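Local coordinates for secreted protein (Streptomyces lividans TK24, PDB 5LXZ), which probably acts as a mononuclear copper-radical oxidase of the AA5 family, related to galactose oxidase, at residues 245-257 with 297-309. The protein carries 1 engineered substitution. Residues are numbered along the deposited sequence; the frame is centred on the assembly and turned at random. Where two conformers were deposited one is given.
Sequences ARAYPTLTTLGDG and TYPALFLMQNGKI. Engineered in segment 245-257: A247 (natural residue Trp). With CU (copper (II) ion), chain B; EDO (1,2-ethanediol), chain N; EDO (1,2-ethanediol), chain P.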
# COMPACT_ATOMS: atom_id res chain seq x y z
N ALA A 245 17.84 3.99 1.00
CA ALA A 245 17.03 4.26 -0.17
C ALA A 245 15.94 3.20 -0.22
O ALA A 245 16.22 2.02 0.01
CB ALA A 245 17.89 4.19 -1.40
N ARG A 246 14.70 3.62 -0.46
CA ARG A 246 13.56 2.70 -0.44
C ARG A 246 12.54 3.09 -1.48
O ARG A 246 11.91 4.13 -1.37
CB ARG A 246 12.88 2.67 0.93
CG ARG A 246 13.80 2.43 2.13
CD ARG A 246 12.94 2.57 3.39
NE ARG A 246 13.79 2.54 4.56
CZ ARG A 246 14.18 1.45 5.22
NH1 ARG A 246 13.74 0.25 4.92
NH2 ARG A 246 15.02 1.53 6.25
N ALA A 247 12.37 2.24 -2.49
CA ALA A 247 11.19 2.23 -3.33
C ALA A 247 10.24 1.23 -2.73
O ALA A 247 10.58 0.06 -2.55
CB ALA A 247 11.49 1.84 -4.78
N TYR A 248 9.01 1.68 -2.43
CA TYR A 248 7.92 0.84 -1.90
C TYR A 248 8.06 0.46 -0.41
O TYR A 248 7.79 -0.67 -0.00
CB TYR A 248 7.72 -0.44 -2.69
CG TYR A 248 7.20 -0.36 -4.06
CD1 TYR A 248 6.93 0.85 -4.70
CD2 TYR A 248 6.90 -1.54 -4.70
CE1 TYR A 248 6.42 0.84 -5.98
CE2 TYR A 248 6.42 -1.55 -5.96
CZ TYR A 248 6.18 -0.37 -6.59
OH TYR A 248 5.67 -0.48 -7.85
N PRO A 249 8.48 1.40 0.44
CA PRO A 249 8.47 1.10 1.87
C PRO A 249 7.06 1.25 2.49
O PRO A 249 6.22 2.01 1.99
CB PRO A 249 9.40 2.16 2.42
CG PRO A 249 9.05 3.34 1.63
CD PRO A 249 8.79 2.82 0.22
N THR A 250 6.84 0.53 3.60
CA THR A 250 5.71 0.90 4.46
C THR A 250 6.19 1.81 5.55
O THR A 250 7.22 1.55 6.17
CB THR A 250 5.06 -0.34 5.06
OG1 THR A 250 4.28 -0.94 4.02
CG2 THR A 250 4.11 -0.04 6.21
N LEU A 251 5.42 2.88 5.78
CA LEU A 251 5.57 3.74 6.95
C LEU A 251 4.39 3.52 7.86
O LEU A 251 3.25 3.60 7.39
CB LEU A 251 5.60 5.20 6.51
CG LEU A 251 6.98 5.78 6.18
CD1 LEU A 251 7.75 5.04 5.16
CD2 LEU A 251 6.77 7.25 5.76
N THR A 252 4.62 3.21 9.11
CA THR A 252 3.52 2.91 10.03
C THR A 252 3.82 3.47 11.41
O THR A 252 4.94 3.45 11.87
CB THR A 252 3.24 1.38 10.03
OG1 THR A 252 1.96 1.13 10.60
CG2 THR A 252 4.29 0.58 10.70
N THR A 253 2.79 4.00 12.05
CA THR A 253 2.97 4.63 13.38
C THR A 253 3.09 3.63 14.49
O THR A 253 2.31 2.67 14.56
CB THR A 253 1.75 5.48 13.65
OG1 THR A 253 1.62 6.45 12.58
CG2 THR A 253 1.84 6.18 14.99
N LEU A 254 4.07 3.85 15.35
CA LEU A 254 4.28 3.01 16.53
C LEU A 254 3.55 3.59 17.76
O LEU A 254 2.96 4.66 17.72
CB LEU A 254 5.78 2.89 16.80
CG LEU A 254 6.60 2.25 15.67
CD1 LEU A 254 8.09 2.26 16.06
CD2 LEU A 254 6.18 0.82 15.40
N GLY A 255 3.58 2.84 18.85
CA GLY A 255 2.87 3.29 20.05
C GLY A 255 3.41 4.57 20.64
O GLY A 255 2.63 5.30 21.27
N ASP A 256 4.68 4.87 20.43
CA ASP A 256 5.27 6.13 20.88
C ASP A 256 5.05 7.31 19.92
O ASP A 256 5.56 8.40 20.16
CB ASP A 256 6.76 5.96 21.21
CG ASP A 256 7.58 5.50 20.04
OD1 ASP A 256 7.10 5.47 18.91
OD2 ASP A 256 8.78 5.13 20.25
N GLY A 257 4.32 7.10 18.82
CA GLY A 257 4.04 8.13 17.86
C GLY A 257 5.17 8.32 16.84
O GLY A 257 5.05 9.15 15.94
N THR A 297 8.00 -5.77 -0.01
CA THR A 297 7.63 -4.35 -0.10
C THR A 297 6.18 -4.12 0.25
O THR A 297 5.36 -5.03 0.25
CB THR A 297 7.90 -3.80 -1.50
OG1 THR A 297 7.02 -4.43 -2.44
CG2 THR A 297 9.34 -3.95 -1.87
N TYR A 298 5.86 -2.88 0.61
CA TYR A 298 4.56 -2.48 1.13
C TYR A 298 3.95 -3.54 2.05
O TYR A 298 2.77 -3.92 1.89
CB TYR A 298 3.58 -2.06 0.02
CG TYR A 298 3.92 -0.77 -0.67
CD1 TYR A 298 4.17 0.38 0.05
CD2 TYR A 298 3.94 -0.67 -2.07
CE1 TYR A 298 4.46 1.57 -0.58
CE2 TYR A 298 4.24 0.51 -2.71
CZ TYR A 298 4.46 1.64 -1.98
OH TYR A 298 4.74 2.81 -2.67
N PRO A 299 4.69 -3.99 3.07
CA PRO A 299 4.08 -4.92 4.01
C PRO A 299 2.95 -4.26 4.75
O PRO A 299 3.07 -3.14 5.19
CB PRO A 299 5.21 -5.31 4.95
CG PRO A 299 6.11 -4.09 4.90
CD PRO A 299 6.03 -3.55 3.50
N ALA A 300 1.82 -4.93 4.90
CA ALA A 300 0.69 -4.36 5.61
C ALA A 300 0.89 -4.50 7.11
O ALA A 300 0.66 -5.56 7.67
CB ALA A 300 -0.59 -5.04 5.17
N LEU A 301 1.35 -3.41 7.74
CA LEU A 301 1.79 -3.40 9.13
C LEU A 301 0.91 -2.44 9.93
O LEU A 301 0.93 -1.24 9.68
CB LEU A 301 3.23 -2.93 9.23
CG LEU A 301 4.25 -3.77 8.47
CD1 LEU A 301 5.64 -3.13 8.57
CD2 LEU A 301 4.33 -5.19 9.02
N PHE A 302 0.22 -2.97 10.92
CA PHE A 302 -0.75 -2.18 11.69
C PHE A 302 -0.39 -2.20 13.17
O PHE A 302 -0.07 -3.25 13.73
CB PHE A 302 -2.14 -2.79 11.56
CG PHE A 302 -2.76 -2.62 10.18
CD1 PHE A 302 -2.44 -3.45 9.15
CD2 PHE A 302 -3.65 -1.60 9.95
CE1 PHE A 302 -3.00 -3.25 7.90
CE2 PHE A 302 -4.23 -1.42 8.72
CZ PHE A 302 -3.88 -2.23 7.69
N LEU A 303 -0.57 -1.05 13.83
CA LEU A 303 -0.36 -1.00 15.27
C LEU A 303 -1.52 -1.63 16.01
O LEU A 303 -2.68 -1.20 15.88
CB LEU A 303 -0.18 0.45 15.70
CG LEU A 303 0.12 0.67 17.18
CD1 LEU A 303 1.47 0.12 17.57
CD2 LEU A 303 0.10 2.19 17.40
N MET A 304 -1.19 -2.56 16.91
CA MET A 304 -2.13 -3.27 17.76
C MET A 304 -2.26 -2.56 19.12
O MET A 304 -1.38 -1.78 19.53
CB MET A 304 -1.63 -4.68 17.99
CG MET A 304 -1.43 -5.47 16.71
SD MET A 304 -0.48 -7.00 16.96
CE MET A 304 -1.26 -7.77 18.40
N GLN A 305 -3.29 -2.91 19.85
CA GLN A 305 -3.52 -2.26 21.15
C GLN A 305 -2.47 -2.54 22.18
O GLN A 305 -2.32 -1.74 23.10
CB GLN A 305 -4.90 -2.66 21.68
CG GLN A 305 -5.95 -1.90 20.94
CD GLN A 305 -7.34 -2.34 21.30
OE1 GLN A 305 -7.66 -2.56 22.47
NE2 GLN A 305 -8.17 -2.52 20.31
N ASN A 306 -1.74 -3.66 22.04
CA ASN A 306 -0.61 -3.92 22.93
C ASN A 306 0.72 -3.29 22.50
O ASN A 306 1.75 -3.57 23.07
CB ASN A 306 -0.48 -5.42 23.18
CG ASN A 306 -0.05 -6.19 21.96
OD1 ASN A 306 0.17 -5.62 20.87
ND2 ASN A 306 0.01 -7.50 22.10
N GLY A 307 0.70 -2.51 21.41
CA GLY A 307 1.88 -1.83 20.92
C GLY A 307 2.74 -2.60 19.94
O GLY A 307 3.69 -2.08 19.41
N LYS A 308 2.41 -3.87 19.76
CA LYS A 308 3.05 -4.67 18.74
C LYS A 308 2.44 -4.35 17.40
O LYS A 308 1.44 -3.67 17.30
CB LYS A 308 2.96 -6.17 19.09
CG LYS A 308 3.56 -6.46 20.48
CD LYS A 308 3.63 -7.96 20.76
CE LYS A 308 4.07 -8.17 22.23
NZ LYS A 308 4.08 -9.59 22.67
N ILE A 309 3.11 -4.82 16.37
CA ILE A 309 2.70 -4.60 15.00
C ILE A 309 2.16 -5.88 14.41
O ILE A 309 2.84 -6.93 14.47
CB ILE A 309 3.89 -4.10 14.18
CG1 ILE A 309 4.24 -2.65 14.50
CG2 ILE A 309 3.65 -4.22 12.65
CD1 ILE A 309 3.24 -1.58 14.04
CU CU B . 3.95 0.57 -8.25
C1 EDO N . 5.80 0.13 20.37
O1 EDO N . 4.80 0.32 19.34
C2 EDO N . 6.93 1.16 20.30
O2 EDO N . 6.41 2.48 20.38
C1 EDO P . 2.39 2.57 2.33
O1 EDO P . 2.22 3.95 1.98
C2 EDO P . 2.25 2.41 3.80
O2 EDO P . 3.02 3.50 4.32
O HOH W 1 0.44 1.96 12.67
O HOH W 2 5.49 0.49 -9.79
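T297 and Y298 pack against the copper ligand Y248 where two neighbouring Kelch blades of a beta-propeller meet. The innermost strands, 250-253 and 301-303, run nearly parallel (8°) with their axes 6.8 Å apart, too far for a backbone ladder. T297 sets OG1, hydrogen-bonded to G317 O, at the edge of the Y248 ring, 3.7 Å from its CD2. Y298 N then gives an almost straight hydrogen bond to Y248 O (3.0 Å). With Y248 in one of its two conformers, the Y298 ring lies near parallel but slid aside, so that the rings barely overlap, planes at 25° and centroids 4.8 Å apart: CE2 covers the rim of one Y248 face, and Y248 CB points a CH-pi contact back into the Y298 face. Y298 OH reaches T81 O, while Y248 OH binds copper together with H461 and H548 and is hydrogen-bonded to Y460 OH. With a serine in place of Y298, that Y248 face would probably lose its cover, T81 O its mate, and the copper-binding ring part of what limits its tilt. P249 O, buried against Y298 CE1, has no hydrogen-bond partner. P299 O accepts from T250 OG1 (2.8 Å), which also touches P299 CD. Two residues on, L301 O accepts at 2.7 Å from T252 OG1, set anti to its own backbone N (chi1 -163°) and above the carbonyl plane. A water donates to both T252 OG1 and T253 O, and accepts a weak bond from L303 N. L303 lays its two methyls against the start of the L254-G257 turn, CD2 on L254 C and CD1 on G255 N. Beyond it a 1,2-ethanediol, probably from the crystallisation liquor, bridges turns 254-257 and 304-307: its O1 accepts from G255 N and donates to G307 O. Finally I309 CD1 touches both T252 CG2 and L254 CD2, the latter 4.0 Å away.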